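Local coordinates for putative nisin-resistance protein (Streptococcus agalactiae 515, PDB 4Y68) that probably confers resistance to the lantibiotic nisin, acting as a membrane-attached lipoprotein peptidase of family S41 that recognises and cleaves the peptide, at residues S106-E110 / H136-L141. Residues are numbered along the deposited sequence; the frame is centred on the assembly and turned at random.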
ATOM      1  N   SER A 106      -2.640  -1.694 -13.799  1.00 39.70           N
ATOM      2  CA  SER A 106      -1.993  -0.467 -13.332  1.00 39.10           C
ATOM      3  C   SER A 106      -2.318   0.760 -14.189  1.00 37.32           C
ATOM      4  O   SER A 106      -2.439   0.668 -15.410  1.00 36.85           O
ATOM      5  CB  SER A 106      -0.486  -0.681 -13.267  1.00 34.88           C
ATOM      6  OG  SER A 106      -0.189  -1.741 -12.375  1.00 36.44           O
ATOM      7  N   ARG A 107      -2.457   1.916 -13.553  1.00 34.88           N
ATOM      8  CA  ARG A 107      -2.803   3.118 -14.302  1.00 34.75           C
ATOM      9  C   ARG A 107      -1.851   4.245 -13.966  1.00 31.66           C
ATOM     10  O   ARG A 107      -1.158   4.183 -12.957  1.00 29.25           O
ATOM     11  CB  ARG A 107      -4.242   3.530 -14.020  1.00 33.18           C
ATOM     12  CG  ARG A 107      -4.908   2.694 -12.944  1.00 42.75           C
ATOM     13  CD  ARG A 107      -6.016   1.847 -13.521  1.00 49.24           C
ATOM     14  NE  ARG A 107      -6.526   0.863 -12.559  1.00 55.68           N
ATOM     15  CZ  ARG A 107      -7.661   1.005 -11.876  1.00 58.71           C
ATOM     16  NH1 ARG A 107      -8.400   2.098 -12.039  1.00 48.23           N
ATOM     17  NH2 ARG A 107      -8.060   0.053 -11.033  1.00 57.23           N
ATOM     18  N   TYR A 108      -1.799   5.270 -14.817  1.00 29.62           N
ATOM     19  CA  TYR A 108      -0.990   6.443 -14.499  1.00 23.82           C
ATOM     20  C   TYR A 108      -1.829   7.634 -14.006  1.00 24.33           C
ATOM     21  O   TYR A 108      -3.014   7.758 -14.329  1.00 25.07           O
ATOM     22  CB  TYR A 108      -0.139   6.828 -15.709  1.00 23.71           C
ATOM     23  CG  TYR A 108       0.869   5.749 -16.031  1.00 29.43           C
ATOM     24  CD1 TYR A 108       1.857   5.388 -15.112  1.00 30.68           C
ATOM     25  CD2 TYR A 108       0.818   5.062 -17.240  1.00 35.18           C
ATOM     26  CE1 TYR A 108       2.778   4.372 -15.398  1.00 30.35           C
ATOM     27  CE2 TYR A 108       1.726   4.057 -17.539  1.00 35.37           C
ATOM     28  CZ  TYR A 108       2.703   3.711 -16.619  1.00 41.05           C
ATOM     29  OH  TYR A 108       3.587   2.698 -16.938  1.00 40.49           O
ATOM     30  N   PRO A 109      -1.212   8.503 -13.193  1.00 24.46           N
ATOM     31  CA  PRO A 109      -1.875   9.698 -12.661  1.00 28.75           C
ATOM     32  C   PRO A 109      -2.337  10.597 -13.790  1.00 30.01           C
ATOM     33  O   PRO A 109      -1.750  10.566 -14.870  1.00 28.20           O
ATOM     34  CB  PRO A 109      -0.776  10.396 -11.830  1.00 23.50           C
ATOM     35  CG  PRO A 109       0.248   9.381 -11.610  1.00 26.51           C
ATOM     36  CD  PRO A 109       0.208   8.469 -12.821  1.00 23.88           C
ATOM     37  N   GLU A 110      -3.371  11.383 -13.520  1.00 30.35           N
ATOM     38  CA  GLU A 110      -3.971  12.319 -14.467  1.00 31.03           C
ATOM     39  C   GLU A 110      -4.269  13.579 -13.693  1.00 28.09           C
ATOM     40  O   GLU A 110      -4.472  13.499 -12.489  1.00 26.33           O
ATOM     41  CB  GLU A 110      -5.274  11.770 -15.044  1.00 29.63           C
ATOM     42  CG  GLU A 110      -5.197  11.231 -16.445  1.00 44.83           C
ATOM     43  CD  GLU A 110      -6.575  10.856 -16.959  1.00 46.20           C
ATOM     44  OE1 GLU A 110      -7.333  10.239 -16.172  1.00 49.12           O
ATOM     45  OE2 GLU A 110      -6.897  11.190 -18.131  1.00 47.25           O
ATOM     46  N   HIS A 136       7.699   6.415 -14.832  1.00 26.82           N
ATOM     47  CA  HIS A 136       6.701   7.133 -15.602  1.00 29.20           C
ATOM     48  C   HIS A 136       5.560   7.599 -14.690  1.00 28.60           C
ATOM     49  O   HIS A 136       5.083   8.718 -14.821  1.00 31.52           O
ATOM     50  CB  HIS A 136       6.164   6.271 -16.745  1.00 31.10           C
ATOM     51  CG  HIS A 136       5.037   6.909 -17.489  1.00 39.72           C
ATOM     52  ND1 HIS A 136       3.935   6.204 -17.920  1.00 42.73           N
ATOM     53  CD2 HIS A 136       4.833   8.195 -17.858  1.00 46.71           C
ATOM     54  CE1 HIS A 136       3.097   7.031 -18.523  1.00 40.44           C
ATOM     55  NE2 HIS A 136       3.618   8.244 -18.500  1.00 41.94           N
ATOM     56  N   TYR A 137       5.144   6.760 -13.744  1.00 29.77           N
ATOM     57  CA  TYR A 137       4.067   7.135 -12.826  1.00 26.34           C
ATOM     58  C   TYR A 137       4.498   8.295 -11.931  1.00 24.31           C
ATOM     59  O   TYR A 137       3.825   9.315 -11.881  1.00 23.24           O
ATOM     60  CB  TYR A 137       3.637   5.931 -11.983  1.00 23.40           C
ATOM     61  CG  TYR A 137       2.472   6.149 -11.001  1.00 21.51           C
ATOM     62  CD1 TYR A 137       2.607   6.964  -9.874  1.00 20.91           C
ATOM     63  CD2 TYR A 137       1.268   5.471 -11.172  1.00 22.94           C
ATOM     64  CE1 TYR A 137       1.543   7.124  -8.966  1.00 22.73           C
ATOM     65  CE2 TYR A 137       0.203   5.609 -10.271  1.00 18.84           C
ATOM     66  CZ  TYR A 137       0.349   6.432  -9.178  1.00 22.36           C
ATOM     67  OH  TYR A 137      -0.698   6.566  -8.311  1.00 20.53           O
ATOM     68  N   SER A 138       5.627   8.147 -11.239  1.00 26.85           N
ATOM     69  CA  SER A 138       6.108   9.208 -10.356  1.00 23.21           C
ATOM     70  C   SER A 138       6.495  10.463 -11.137  1.00 25.76           C
ATOM     71  O   SER A 138       6.237  11.576 -10.681  1.00 28.54           O
ATOM     72  CB  SER A 138       7.289   8.725  -9.504  1.00 24.21           C
ATOM     73  OG  SER A 138       8.395   8.270 -10.292  1.00 28.31           O
ATOM     74  N   GLY A 139       7.104  10.289 -12.307  1.00 28.72           N
ATOM     75  CA  GLY A 139       7.527  11.421 -13.133  1.00 26.42           C
ATOM     76  C   GLY A 139       6.366  12.301 -13.554  1.00 27.45           C
ATOM     77  O   GLY A 139       6.429  13.533 -13.503  1.00 32.42           O
ATOM     78  N   LYS A 140       5.281  11.655 -13.957  1.00 31.99           N
ATOM     79  CA  LYS A 140       4.049  12.354 -14.293  1.00 30.84           C
ATOM     80  C   LYS A 140       3.569  13.218 -13.116  1.00 28.22           C
ATOM     81  O   LYS A 140       3.121  14.349 -13.303  1.00 35.44           O
ATOM     82  CB  LYS A 140       2.982  11.329 -14.701  1.00 35.28           C
ATOM     83  CG  LYS A 140       2.272  11.594 -16.015  1.00 38.10           C
ATOM     84  CD  LYS A 140       0.913  12.242 -15.770  1.00 39.47           C
ATOM     85  CE  LYS A 140       0.065  12.303 -17.050  1.00 43.71           C
ATOM     86  NZ  LYS A 140      -0.450  10.964 -17.523  1.00 39.45           N
ATOM     87  N   LEU A 141       3.658  12.691 -11.897  1.00 26.63           N
ATOM     88  CA  LEU A 141       3.220  13.434 -10.728  1.00 22.88           C
ATOM     89  C   LEU A 141       4.169  14.594 -10.454  1.00 27.09           C
ATOM     90  O   LEU A 141       3.746  15.739 -10.285  1.00 28.24           O
ATOM     91  CB  LEU A 141       3.133  12.522  -9.502  1.00 25.97           C
ATOM     92  CG  LEU A 141       1.808  11.779  -9.374  1.00 30.84           C
ATOM     93  CD1 LEU A 141       1.893  10.675  -8.350  1.00 26.70           C
ATOM     94  CD2 LEU A 141       0.715  12.762  -8.997  1.00 26.33           C
TER
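P109 lays its ring over one face of Y137, a CH-pi contact in which CG stands 3.6 Å from the centroid of the phenol ring and 8° off its normal. The proline belongs to the loop that leads from helix 96-103 into edge strand 110-113 of the mixed sheet, and Y137 to helix 131-147, which follows the neighbouring strand 118-122; the contact thus packs a helix of the S41 peptidase domain against the entrance to that edge strand. Beyond Y137, P109 CG also meets L141 CG at 3.6 Å, so one pyrrolidine ring fills the step between residues a helical turn apart. With CG anti to the backbone N, Y137 presents one face to the proline; P167 and M168 of helix 165-171 also touch its side chain, and the OH of the buried Y137 is hydrogen-bonded to P124 O. The carbonyl O of R107 comes up to this ring at its edge, 3.3 Å from Y137 CD2.

Further out, Y108 lies beside the helix, its CD1 3.6 Å from Y137 CB. H136 turns an edge of its imidazole onto the phenol face of Y108: the pair is edge-to-face but tilted, with centroids 3.9 Å apart and planes at 59°. ND1 is the atom that leads, sitting over the centre of the Y108 ring, 3.0 Å above its plane. Y108 and H136 form the more exposed flank of the packing.

At the polar edge, K140 crosses from the helix to the loop, its side chain bent at chi2 and chi4. The ammonium group meets the backbone carbonyl of P109 almost head-on, K140 NZ donating to P109 O over 3.0 Å at a C=O...N angle of 171°.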